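Local coordinates for protein glucoamylase (Thermoanaerobacterium thermosaccharolyticum, PDB 1LF6) that hydrolyses terminal alpha-1,4-linked glucose units from the non-reducing ends of starch-like chains, releasing beta-D-glucose, and probably also cleaves isomaltose, at residues Q434-A446 / Q500-D512. Residues are numbered along the deposited sequence; the frame is centred on the assembly and turned at random.
With SO4 (sulfate ion), chain C.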
# COMPACT_ATOMS: atom_id res chain seq x y z
N GLN A 434 -5.78 -3.30 -22.14
CA GLN A 434 -6.13 -2.25 -21.21
C GLN A 434 -4.91 -1.39 -20.92
O GLN A 434 -3.77 -1.89 -20.95
CB GLN A 434 -6.72 -2.83 -19.92
CG GLN A 434 -5.86 -3.87 -19.25
CD GLN A 434 -6.63 -4.69 -18.22
OE1 GLN A 434 -6.03 -5.33 -17.36
NE2 GLN A 434 -7.95 -4.68 -18.31
N GLU A 435 -5.13 -0.10 -20.69
CA GLU A 435 -4.06 0.82 -20.37
C GLU A 435 -3.76 0.70 -18.88
O GLU A 435 -4.35 -0.15 -18.21
CB GLU A 435 -4.45 2.25 -20.77
CG GLU A 435 -5.93 2.59 -20.59
CD GLU A 435 -6.41 2.43 -19.16
OE1 GLU A 435 -7.01 1.39 -18.84
OE2 GLU A 435 -6.18 3.35 -18.35
N ARG A 436 -2.88 1.54 -18.35
CA ARG A 436 -2.49 1.39 -16.95
C ARG A 436 -3.55 1.53 -15.85
O ARG A 436 -3.32 1.11 -14.72
CB ARG A 436 -1.29 2.29 -16.65
CG ARG A 436 -1.54 3.77 -16.59
CD ARG A 436 -0.22 4.48 -16.28
NE ARG A 436 -0.38 5.91 -16.02
CZ ARG A 436 0.59 6.68 -15.53
NH1 ARG A 436 0.37 7.97 -15.31
NH2 ARG A 436 1.77 6.16 -15.24
N TRP A 437 -4.72 2.09 -16.16
CA TRP A 437 -5.75 2.20 -15.14
C TRP A 437 -6.56 0.89 -15.13
O TRP A 437 -7.49 0.73 -14.33
CB TRP A 437 -6.65 3.40 -15.39
CG TRP A 437 -5.92 4.73 -15.38
CD1 TRP A 437 -6.13 5.79 -16.22
CD2 TRP A 437 -4.85 5.13 -14.50
NE1 TRP A 437 -5.27 6.82 -15.92
CE2 TRP A 437 -4.47 6.44 -14.87
CE3 TRP A 437 -4.18 4.52 -13.43
CZ2 TRP A 437 -3.45 7.15 -14.22
CZ3 TRP A 437 -3.16 5.22 -12.78
CH2 TRP A 437 -2.81 6.52 -13.18
N GLU A 438 -6.19 -0.02 -16.02
CA GLU A 438 -6.82 -1.35 -16.13
C GLU A 438 -8.30 -1.32 -16.49
O GLU A 438 -9.07 -2.17 -16.03
CB GLU A 438 -6.65 -2.09 -14.82
CG GLU A 438 -5.27 -1.97 -14.20
CD GLU A 438 -5.08 -2.88 -13.01
OE1 GLU A 438 -5.56 -2.54 -11.91
OE2 GLU A 438 -4.46 -3.95 -13.19
N GLU A 439 -8.71 -0.38 -17.34
CA GLU A 439 -10.13 -0.26 -17.67
C GLU A 439 -10.55 -0.35 -19.12
O GLU A 439 -11.66 -0.79 -19.42
CB GLU A 439 -10.65 1.07 -17.10
CG GLU A 439 -10.24 1.30 -15.64
CD GLU A 439 -10.58 2.69 -15.15
OE1 GLU A 439 -10.43 3.66 -15.93
OE2 GLU A 439 -10.97 2.83 -13.97
N ILE A 440 -9.69 0.06 -20.04
CA ILE A 440 -10.08 0.07 -21.44
C ILE A 440 -8.91 -0.24 -22.36
O ILE A 440 -7.76 0.01 -22.02
CB ILE A 440 -10.66 1.45 -21.79
CG1 ILE A 440 -11.22 1.45 -23.21
CG2 ILE A 440 -9.60 2.52 -21.60
CD1 ILE A 440 -11.98 2.72 -23.54
N GLY A 441 -9.23 -0.79 -23.53
CA GLY A 441 -8.20 -1.13 -24.50
C GLY A 441 -8.16 -0.21 -25.70
O GLY A 441 -9.03 0.64 -25.89
N GLY A 442 -7.13 -0.39 -26.52
CA GLY A 442 -6.96 0.44 -27.70
C GLY A 442 -5.55 0.97 -27.79
O GLY A 442 -4.62 0.36 -27.25
N TYR A 443 -5.39 2.10 -28.47
CA TYR A 443 -4.08 2.71 -28.62
C TYR A 443 -3.94 3.81 -27.58
O TYR A 443 -4.66 4.82 -27.61
CB TYR A 443 -3.92 3.26 -30.04
CG TYR A 443 -4.11 2.18 -31.07
CD1 TYR A 443 -5.32 2.03 -31.74
CD2 TYR A 443 -3.09 1.27 -31.33
CE1 TYR A 443 -5.52 0.98 -32.65
CE2 TYR A 443 -3.27 0.21 -32.23
CZ TYR A 443 -4.49 0.07 -32.88
OH TYR A 443 -4.67 -0.98 -33.73
N SER A 444 -3.01 3.60 -26.65
CA SER A 444 -2.75 4.52 -25.55
C SER A 444 -1.35 5.11 -25.64
O SER A 444 -0.37 4.38 -25.78
CB SER A 444 -2.88 3.76 -24.22
OG SER A 444 -2.22 4.45 -23.17
N PRO A 445 -1.24 6.45 -25.55
CA PRO A 445 0.12 7.01 -25.63
C PRO A 445 1.04 6.49 -24.53
O PRO A 445 2.20 6.19 -24.78
CB PRO A 445 -0.12 8.53 -25.57
CG PRO A 445 -1.50 8.67 -25.01
CD PRO A 445 -2.26 7.51 -25.58
N ALA A 446 0.51 6.36 -23.31
CA ALA A 446 1.32 5.86 -22.20
C ALA A 446 1.76 4.42 -22.46
O ALA A 446 2.93 4.09 -22.31
CB ALA A 446 0.53 5.92 -20.89
N GLN A 500 -6.52 20.17 -30.49
CA GLN A 500 -5.29 19.44 -30.77
C GLN A 500 -4.66 18.91 -29.48
O GLN A 500 -4.24 19.70 -28.63
CB GLN A 500 -4.30 20.35 -31.47
CG GLN A 500 -4.78 20.85 -32.83
CD GLN A 500 -4.17 22.19 -33.20
OE1 GLN A 500 -4.75 23.24 -32.93
NE2 GLN A 500 -2.99 22.16 -33.81
N TYR A 501 -4.59 17.59 -29.34
CA TYR A 501 -4.02 16.97 -28.14
C TYR A 501 -4.05 15.44 -28.19
O TYR A 501 -4.82 14.85 -28.93
CB TYR A 501 -4.80 17.42 -26.91
CG TYR A 501 -6.32 17.30 -27.04
CD1 TYR A 501 -7.08 18.35 -27.54
CD2 TYR A 501 -6.98 16.13 -26.64
CE1 TYR A 501 -8.47 18.25 -27.64
CE2 TYR A 501 -8.37 16.02 -26.74
CZ TYR A 501 -9.11 17.09 -27.24
OH TYR A 501 -10.49 17.02 -27.29
N TYR A 502 -3.19 14.82 -27.39
CA TYR A 502 -3.19 13.36 -27.29
C TYR A 502 -4.42 13.04 -26.46
O TYR A 502 -4.71 13.72 -25.47
CB TYR A 502 -1.96 12.84 -26.53
CG TYR A 502 -0.66 12.91 -27.30
CD1 TYR A 502 0.32 13.85 -26.98
CD2 TYR A 502 -0.40 12.03 -28.35
CE1 TYR A 502 1.51 13.93 -27.70
CE2 TYR A 502 0.79 12.10 -29.08
CZ TYR A 502 1.74 13.05 -28.74
OH TYR A 502 2.90 13.14 -29.49
N ILE A 503 -5.16 12.00 -26.85
CA ILE A 503 -6.34 11.63 -26.08
C ILE A 503 -5.94 10.49 -25.15
O ILE A 503 -4.84 9.96 -25.26
CB ILE A 503 -7.50 11.18 -27.00
CG1 ILE A 503 -7.13 9.93 -27.80
CG2 ILE A 503 -7.87 12.33 -27.93
CD1 ILE A 503 -8.23 9.48 -28.80
N ARG A 504 -6.82 10.12 -24.23
CA ARG A 504 -6.52 9.04 -23.31
C ARG A 504 -6.26 7.74 -24.06
O ARG A 504 -5.26 7.06 -23.83
CB ARG A 504 -7.67 8.82 -22.33
CG ARG A 504 -7.41 7.67 -21.37
CD ARG A 504 -8.58 7.38 -20.45
NE ARG A 504 -8.35 6.16 -19.67
CZ ARG A 504 -9.29 5.52 -18.98
NH1 ARG A 504 -8.98 4.42 -18.30
NH2 ARG A 504 -10.53 5.98 -18.96
N ILE A 505 -7.17 7.39 -24.95
CA ILE A 505 -7.01 6.16 -25.71
C ILE A 505 -7.93 6.14 -26.94
O ILE A 505 -9.08 6.56 -26.88
CB ILE A 505 -7.27 4.94 -24.78
CG1 ILE A 505 -6.82 3.65 -25.46
CG2 ILE A 505 -8.73 4.89 -24.38
CD1 ILE A 505 -6.59 2.51 -24.48
N ALA A 506 -7.38 5.68 -28.06
CA ALA A 506 -8.10 5.60 -29.32
C ALA A 506 -8.58 4.17 -29.53
O ALA A 506 -7.84 3.22 -29.29
CB ALA A 506 -7.19 6.03 -30.47
N GLY A 507 -9.82 4.01 -30.00
CA GLY A 507 -10.37 2.68 -30.23
C GLY A 507 -10.10 2.16 -31.63
O GLY A 507 -10.04 0.95 -31.85
N LEU A 508 -9.94 3.08 -32.58
CA LEU A 508 -9.68 2.73 -33.97
C LEU A 508 -8.28 3.19 -34.36
O LEU A 508 -7.48 3.56 -33.50
CB LEU A 508 -10.70 3.41 -34.89
CG LEU A 508 -12.17 3.02 -34.72
CD1 LEU A 508 -13.03 3.83 -35.69
CD2 LEU A 508 -12.35 1.54 -34.98
N SER A 509 -8.00 3.18 -35.65
CA SER A 509 -6.70 3.60 -36.16
C SER A 509 -6.73 5.06 -36.58
O SER A 509 -5.87 5.51 -37.34
CB SER A 509 -6.30 2.74 -37.35
OG SER A 509 -6.19 1.38 -36.99
N ASP A 510 -7.72 5.81 -36.10
CA ASP A 510 -7.85 7.22 -36.45
C ASP A 510 -8.40 8.01 -35.26
O ASP A 510 -9.59 7.95 -34.95
CB ASP A 510 -8.76 7.37 -37.67
CG ASP A 510 -8.98 8.82 -38.05
OD1 ASP A 510 -8.12 9.66 -37.74
OD2 ASP A 510 -10.01 9.10 -38.69
N PRO A 511 -7.53 8.78 -34.59
CA PRO A 511 -7.90 9.59 -33.43
C PRO A 511 -8.85 10.74 -33.73
O PRO A 511 -9.37 11.37 -32.81
CB PRO A 511 -6.55 10.05 -32.90
CG PRO A 511 -5.76 10.24 -34.15
CD PRO A 511 -6.12 9.01 -34.96
N ASP A 512 -9.07 11.03 -35.00
CA ASP A 512 -9.98 12.11 -35.37
C ASP A 512 -11.39 11.58 -35.57
O ASP A 512 -12.35 12.35 -35.55
CB ASP A 512 -9.51 12.80 -36.65
CG ASP A 512 -8.15 13.46 -36.49
OD1 ASP A 512 -7.95 14.20 -35.50
OD2 ASP A 512 -7.28 13.24 -37.36
S SO4 C . -8.06 -1.00 -35.32
O1 SO4 C . -8.13 -0.98 -33.85
O2 SO4 C . -8.92 -2.10 -35.84
O3 SO4 C . -8.54 0.29 -35.86
O4 SO4 C . -6.67 -1.23 -35.75
O HOH W 1 -5.54 5.57 -19.45
O HOH W 2 -12.36 4.12 -17.84
O HOH W 3 -3.93 5.86 -21.75
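Tyr443 and Ala506 form a single antiparallel hydrogen-bonded bridge, Tyr443 N to Ala506 O at 2.8 Å and Ala506 N to Tyr443 O at 2.9 Å. Two residues before Ala506, extended Arg504 (CG anti to the backbone N, chi1 178°) carries NH1 between two carboxylates. Arg504 NH1 salt-bridges both: to Glu435 OE2 by an almost straight bond of 3.0 Å from above the carboxylate plane, to Glu439 OE1 by a more bent one of 2.9 Å on its anti lone pair. Ile440 CG2 lies over one guanidinium face, and waters link NE to Glu435 and NH2 to Glu439. The 434-446 loop leads into helix 445-464 of the family 15 (alpha/alpha) barrel, N-capped by Ser444; Glu435 matches a close relative's assigned proton acceptor, and Glu438 is probably the donor. Glu435 OE1 also accepts from Glu439 N and Ile440 N, while Trp437 N reaches OE2 from the face opposite Arg504. With an alanine for this glutamate, Arg504 would probably keep only Glu439, and these three N-H groups would lose their acceptor. Ile505 packs CD1 on Gly441 C at 3.4 Å and CG2 on Ile440 CG2. Tyr443 OH and Ser509 OG donate to a sulfate, probably from the crystallisation liquor, also bound by Lys431.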